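Local coordinates for protein N-acetyltransferase (Staphylococcus aureus subsp. aureus, PDB 4M85) that probably transfers an acetyl group from acetyl-coenzyme A to an amine of a substrate not yet identified, as a GNAT-fold N-acetyltransferase, at residues D15-V20 against M39-I44; A51-F56 against K86-L91. All blocks are in the same frame, centred on the assembly; numbering follows the deposited sequence.

Contact 1: D15-V20 against M39-I44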
loop_
_atom_site.group_PDB
_atom_site.type_symbol
_atom_site.label_atom_id
_atom_site.label_comp_id
_atom_site.label_asym_id
_atom_site.label_seq_id
_atom_site.Cartn_x
_atom_site.Cartn_y
_atom_site.Cartn_z
ATOM N N ASP A 15 7.244 -7.997 -7.956
ATOM C CA ASP A 15 7.008 -8.486 -6.586
ATOM C C ASP A 15 6.042 -7.582 -5.826
ATOM O O ASP A 15 5.136 -8.052 -5.133
ATOM C CB ASP A 15 8.336 -8.635 -5.832
ATOM C CG ASP A 15 9.118 -9.908 -6.241
ATOM O OD1 ASP A 15 8.494 -10.972 -6.437
ATOM O OD2 ASP A 15 10.364 -9.850 -6.338
ATOM N N ILE A 16 6.219 -6.274 -5.979
ATOM C CA ILE A 16 5.288 -5.303 -5.416
ATOM C C ILE A 16 3.842 -5.608 -5.905
ATOM O O ILE A 16 2.903 -5.639 -5.103
ATOM C CB ILE A 16 5.724 -3.867 -5.743
ATOM C CG1 ILE A 16 7.011 -3.511 -4.972
ATOM C CG2 ILE A 16 4.608 -2.874 -5.449
ATOM C CD1 ILE A 16 7.613 -2.151 -5.273
ATOM N N ALA A 17 3.675 -5.887 -7.194
ATOM C CA ALA A 17 2.352 -6.192 -7.737
ATOM C C ALA A 17 1.702 -7.401 -7.051
ATOM O O ALA A 17 0.524 -7.402 -6.755
ATOM C CB ALA A 17 2.458 -6.426 -9.244
ATOM N N LYS A 18 2.480 -8.427 -6.754
ATOM C CA LYS A 18 1.918 -9.604 -6.091
ATOM C C LYS A 18 1.430 -9.236 -4.700
ATOM O O LYS A 18 0.329 -9.630 -4.296
ATOM C CB LYS A 18 2.955 -10.721 -6.047
ATOM C CG LYS A 18 3.323 -11.247 -7.421
ATOM C CD LYS A 18 4.322 -12.392 -7.287
ATOM C CE LYS A 18 5.049 -12.671 -8.591
ATOM N NZ LYS A 18 6.064 -13.748 -8.384
ATOM N N LEU A 19 2.224 -8.433 -3.995
ATOM C CA LEU A 19 1.859 -7.971 -2.652
ATOM C C LEU A 19 0.564 -7.155 -2.664
ATOM O O LEU A 19 -0.338 -7.418 -1.866
ATOM C CB LEU A 19 3.002 -7.154 -2.035
ATOM C CG LEU A 19 4.208 -7.932 -1.485
ATOM C CD1 LEU A 19 5.422 -7.030 -1.271
ATOM C CD2 LEU A 19 3.872 -8.675 -0.181
ATOM N N VAL A 20 0.484 -6.167 -3.568
ATOM C CA VAL A 20 -0.700 -5.308 -3.693
ATOM C C VAL A 20 -1.886 -6.168 -4.123
ATOM O O VAL A 20 -2.960 -6.051 -3.585
ATOM C CB VAL A 20 -0.467 -4.151 -4.720
ATOM C CG1 VAL A 20 -1.765 -3.404 -5.049
ATOM C CG2 VAL A 20 0.583 -3.176 -4.194
ATOM N N MET A 39 -4.257 -10.123 -15.771
ATOM C CA MET A 39 -4.524 -8.815 -16.310
ATOM C C MET A 39 -4.388 -7.767 -15.221
ATOM O O MET A 39 -3.838 -6.707 -15.463
ATOM C CB MET A 39 -5.932 -8.766 -16.891
ATOM C CG MET A 39 -6.084 -7.856 -18.082
ATOM S SD MET A 39 -7.690 -8.170 -18.845
ATOM C CE MET A 39 -8.741 -7.308 -17.714
ATOM N N VAL A 40 -4.882 -8.089 -14.027
ATOM C CA VAL A 40 -4.800 -7.193 -12.879
ATOM C C VAL A 40 -3.338 -6.991 -12.449
ATOM O O VAL A 40 -2.935 -5.889 -12.145
ATOM C CB VAL A 40 -5.657 -7.710 -11.709
ATOM C CG1 VAL A 40 -5.512 -6.819 -10.473
ATOM C CG2 VAL A 40 -7.129 -7.806 -12.117
ATOM N N LEU A 41 -2.544 -8.051 -12.454
ATOM C CA LEU A 41 -1.122 -7.947 -12.109
ATOM C C LEU A 41 -0.366 -7.060 -13.087
ATOM O O LEU A 41 0.354 -6.140 -12.682
ATOM C CB LEU A 41 -0.470 -9.344 -12.053
ATOM C CG LEU A 41 -0.838 -10.196 -10.837
ATOM C CD1 LEU A 41 -0.244 -11.603 -10.954
ATOM C CD2 LEU A 41 -0.360 -9.526 -9.549
ATOM N N ASP A 42 -0.503 -7.353 -14.379
ATOM C CA ASP A 42 0.045 -6.483 -15.406
ATOM C C ASP A 42 -0.327 -5.012 -15.150
ATOM O O ASP A 42 0.507 -4.120 -15.262
ATOM C CB ASP A 42 -0.452 -6.906 -16.784
ATOM C CG ASP A 42 0.027 -5.988 -17.862
ATOM O OD1 ASP A 42 1.239 -5.981 -18.155
ATOM O OD2 ASP A 42 -0.804 -5.253 -18.413
ATOM N N ALA A 43 -1.583 -4.767 -14.819
ATOM C CA ALA A 43 -2.022 -3.398 -14.562
ATOM C C ALA A 43 -1.317 -2.752 -13.357
ATOM O O ALA A 43 -0.913 -1.581 -13.434
ATOM C CB ALA A 43 -3.515 -3.344 -14.396
ATOM N N ILE A 44 -1.216 -3.489 -12.243
ATOM C CA ILE A 44 -0.581 -2.956 -11.033
ATOM C C ILE A 44 0.892 -2.715 -11.304
ATOM O O ILE A 44 1.432 -1.706 -10.892
ATOM C CB ILE A 44 -0.764 -3.895 -9.799
ATOM C CG1 ILE A 44 -2.232 -4.048 -9.432
ATOM C CG2 ILE A 44 -0.051 -3.381 -8.572
ATOM C CD1 ILE A 44 -2.557 -5.367 -8.735
#

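Contact 2: A51-F56 against K86-L91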
loop_
_atom_site.group_PDB
_atom_site.type_symbol
_atom_site.label_atom_id
_atom_site.label_comp_id
_atom_site.label_asym_id
_atom_site.label_seq_id
_atom_site.Cartn_x
_atom_site.Cartn_y
_atom_site.Cartn_z
ATOM N N ALA A 51 3.081 5.857 -14.557
ATOM C CA ALA A 51 2.407 7.072 -14.147
ATOM C C ALA A 51 2.476 7.092 -12.628
ATOM O O ALA A 51 2.755 6.066 -12.017
ATOM C CB ALA A 51 0.962 7.059 -14.615
ATOM N N THR A 52 2.175 8.222 -12.017
ATOM C CA THR A 52 2.267 8.340 -10.567
ATOM C C THR A 52 0.953 8.006 -9.891
ATOM O O THR A 52 0.236 8.890 -9.391
ATOM C CB THR A 52 2.815 9.715 -10.150
ATOM O OG1 THR A 52 3.982 9.968 -10.923
ATOM C CG2 THR A 52 3.224 9.737 -8.676
ATOM N N TYR A 53 0.667 6.704 -9.901
ATOM C CA TYR A 53 -0.468 6.114 -9.246
ATOM C C TYR A 53 -0.110 6.019 -7.749
ATOM O O TYR A 53 1.030 6.282 -7.363
ATOM C CB TYR A 53 -0.811 4.731 -9.878
ATOM C CG TYR A 53 -2.017 4.125 -9.245
ATOM C CD1 TYR A 53 -3.218 4.780 -9.278
ATOM C CD2 TYR A 53 -1.945 2.920 -8.560
ATOM C CE1 TYR A 53 -4.328 4.266 -8.651
ATOM C CE2 TYR A 53 -3.056 2.381 -7.938
ATOM C CZ TYR A 53 -4.251 3.068 -7.977
ATOM O OH TYR A 53 -5.380 2.594 -7.338
ATOM N N ARG A 54 -1.095 5.730 -6.915
ATOM C CA ARG A 54 -0.866 5.421 -5.485
ATOM C C ARG A 54 0.380 4.552 -5.263
ATOM O O ARG A 54 1.258 4.857 -4.414
ATOM C CB ARG A 54 -2.073 4.664 -4.941
ATOM C CG ARG A 54 -3.307 5.502 -4.640
ATOM C CD ARG A 54 -4.468 4.574 -4.369
ATOM N NE ARG A 54 -5.765 5.244 -4.308
ATOM C CZ ARG A 54 -6.339 5.723 -3.202
ATOM N NH1 ARG A 54 -5.743 5.638 -2.013
ATOM N NH2 ARG A 54 -7.543 6.269 -3.283
ATOM N N THR A 55 0.459 3.472 -6.042
ATOM C CA THR A 55 1.562 2.509 -5.935
ATOM C C THR A 55 2.819 2.858 -6.750
ATOM O O THR A 55 3.632 1.979 -7.013
ATOM C CB THR A 55 1.069 1.088 -6.290
ATOM O OG1 THR A 55 0.503 1.095 -7.585
ATOM C CG2 THR A 55 -0.001 0.639 -5.339
ATOM N N PHE A 56 3.009 4.124 -7.134
ATOM C CA PHE A 56 4.271 4.500 -7.784
ATOM C C PHE A 56 5.449 4.021 -6.955
ATOM O O PHE A 56 5.396 4.075 -5.736
ATOM C CB PHE A 56 4.420 6.013 -7.994
ATOM C CG PHE A 56 5.279 6.385 -9.178
ATOM C CD1 PHE A 56 6.160 7.472 -9.126
ATOM C CD2 PHE A 56 5.161 5.691 -10.402
ATOM C CE1 PHE A 56 6.921 7.835 -10.256
ATOM C CE2 PHE A 56 5.920 6.032 -11.502
ATOM C CZ PHE A 56 6.807 7.110 -11.441
ATOM N N LYS A 86 -6.373 8.967 -9.810
ATOM C CA LYS A 86 -6.793 9.283 -11.183
ATOM C C LYS A 86 -5.733 8.878 -12.199
ATOM O O LYS A 86 -6.054 8.537 -13.341
ATOM C CB LYS A 86 -7.126 10.770 -11.295
ATOM C CG LYS A 86 -7.826 11.169 -12.572
ATOM C CD LYS A 86 -8.354 12.590 -12.439
ATOM C CE LYS A 86 -8.905 13.150 -13.749
ATOM N NZ LYS A 86 -9.885 12.222 -14.376
ATOM N N ALA A 87 -4.469 8.855 -11.791
ATOM C CA ALA A 87 -3.386 8.506 -12.708
ATOM C C ALA A 87 -3.482 7.077 -13.265
ATOM O O ALA A 87 -2.867 6.779 -14.288
ATOM C CB ALA A 87 -2.019 8.735 -12.055
ATOM N N TRP A 88 -4.275 6.219 -12.617
ATOM C CA TRP A 88 -4.606 4.918 -13.153
ATOM C C TRP A 88 -5.046 4.990 -14.630
ATOM O O TRP A 88 -4.740 4.093 -15.426
ATOM C CB TRP A 88 -5.693 4.280 -12.313
ATOM C CG TRP A 88 -5.996 2.863 -12.660
ATOM C CD1 TRP A 88 -7.011 2.407 -13.453
ATOM C CD2 TRP A 88 -5.318 1.703 -12.176
ATOM N NE1 TRP A 88 -6.994 1.030 -13.504
ATOM C CE2 TRP A 88 -5.963 0.573 -12.732
ATOM C CE3 TRP A 88 -4.231 1.503 -11.327
ATOM C CZ2 TRP A 88 -5.543 -0.729 -12.466
ATOM C CZ3 TRP A 88 -3.817 0.222 -11.072
ATOM C CH2 TRP A 88 -4.469 -0.884 -11.649
ATOM N N GLU A 89 -5.737 6.074 -14.979
ATOM C CA GLU A 89 -6.230 6.285 -16.328
ATOM C C GLU A 89 -5.154 6.498 -17.408
ATOM O O GLU A 89 -5.432 6.370 -18.608
ATOM C CB GLU A 89 -7.210 7.443 -16.306
ATOM C CG GLU A 89 -8.408 7.177 -15.410
ATOM C CD GLU A 89 -9.509 8.208 -15.580
ATOM O OE1 GLU A 89 -9.170 9.426 -15.702
ATOM O OE2 GLU A 89 -10.699 7.782 -15.603
ATOM N N LEU A 90 -3.921 6.791 -16.995
ATOM C CA LEU A 90 -2.806 6.969 -17.926
ATOM C C LEU A 90 -2.061 5.675 -18.238
ATOM O O LEU A 90 -1.061 5.702 -18.957
ATOM C CB LEU A 90 -1.820 8.011 -17.373
ATOM C CG LEU A 90 -2.495 9.343 -16.950
ATOM C CD1 LEU A 90 -1.515 10.324 -16.332
ATOM C CD2 LEU A 90 -3.180 9.957 -18.155
ATOM N N LEU A 91 -2.518 4.543 -17.699
ATOM C CA LEU A 91 -1.835 3.257 -17.924
ATOM C C LEU A 91 -2.301 2.627 -19.232
ATOM O O LEU A 91 -3.405 2.913 -19.702
ATOM C CB LEU A 91 -2.099 2.288 -16.747
ATOM C CG LEU A 91 -1.721 2.813 -15.366
ATOM C CD1 LEU A 91 -2.040 1.825 -14.243
ATOM C CD2 LEU A 91 -0.241 3.211 -15.361
#

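Contact 1: D15-V20 against M39-I44
A17 and I44 mark the crossing of two helical segments, 15-20 and 39-44, whose axes come within 8.9 Å at an angle of 121°, so the two helices cross steeply, between perpendicular and antiparallel. At this crossing the CA atoms of A17 and I44 stand 5.5 Å apart, and the small methyl of A17 is what allows such closeness. A17, V20 and I44 are all buried. The CG2 methyl of I44 lies against A17, 3.8 Å from its CA, and, one turn further along the first helix, 3.9 Å from V20 CG1. That reach follows from the first torsion of I44 (chi1 -63°), which sets CG2 anti to the backbone N and leaves CG1 anti to the carbonyl carbon. V20 in turn offers CG1 (chi1 170°, anti to its own N), and the two branched side chains slant across one another. In the GNAT fold the helices that follow the first strand pack over the central sheet, and here helix 13-26 is the layer between: L19 and V20 reach C72 and I74 of strand 68-77 while A17 faces helix 37-49. No hydrogen bond joins the segments. L41 closes the contact near the surface, beside exposed K18. Its CD2 rests 3.6 Å from the carbonyl O of A17 and 4.2 Å from A17 CB, and the methyl also lies near the backbone N of K18. Leucine suits this partly exposed spot because its CD2 methyl can reach the backbone of the first helix, where the short side chain of A17 leaves room for it.

Contact 2: A51-F56 against K86-L91
Aromatic packing dominates the meeting of Y53 with W88. The indole presents its edge to the phenol face in an edge-to-face pair, the ring centroids 4.9 Å apart and the indole tilted at 61° instead of standing upright. W88 CE3 sits over the centre of the Y53 ring, 3.7 Å from CE2, while W88 CB lies by CE1 and CD1. In Y53, CG is anti to the backbone N (chi1 -178°), which brings the ring across to the tryptophan; R54 CB lies over its opposite face, toward the rim. Large flat rings suit this buried spot, where S47 of helix 37-49 touches both.

Among the aliphatic contacts, A51 packs its methyl against two leucines, CB lying 4.0 Å from L90 CB and 4.1 Å from L91 CD2.

A methyl-to-backbone contact is made by A87, whose CB comes 3.5 Å from T52 O. Alanine here lets the CA atoms of Y53 and A87 approach to 5.1 Å.

Polar links lie within or beyond the segments, since no hydrogen bond crosses between them. K86 NZ forms a salt bridge with E89 OE1 at the exposed side, while Y53 OH bonds to E85, which also pairs with R54.

Each backbone is compactly folded: T52 centres an inverse gamma turn, Y53 to F56 form a type I beta turn, and residues 88-90 make a 3-10 turn. The result is two loops of the GNAT fold, one leading into strand 60-65 and one leaving helix 81-86, packed against each other.

Contact 1 and contact 2 follow one another along the chain, their centres about 13 Å apart, and they meet at helices 37-49 and 13-26, through A43 and V20 respectively: A43 CB touches W88 CH2 at 3.8 Å, and V20 CG2 meets T55 CG2. Contact 1 is the more buried, a crossing of two regular helices made of aliphatic branches. Contact 2 is only partly buried and joins irregular loops through an aromatic pair and alanine methyls, its lysine-glutamate salt bridge being internal to segment 86-91. Neither has a hydrogen bond between its segments, but Y53 and R54 of segment 51-56 pair with E85, and R54 also with E81, of helix 81-86.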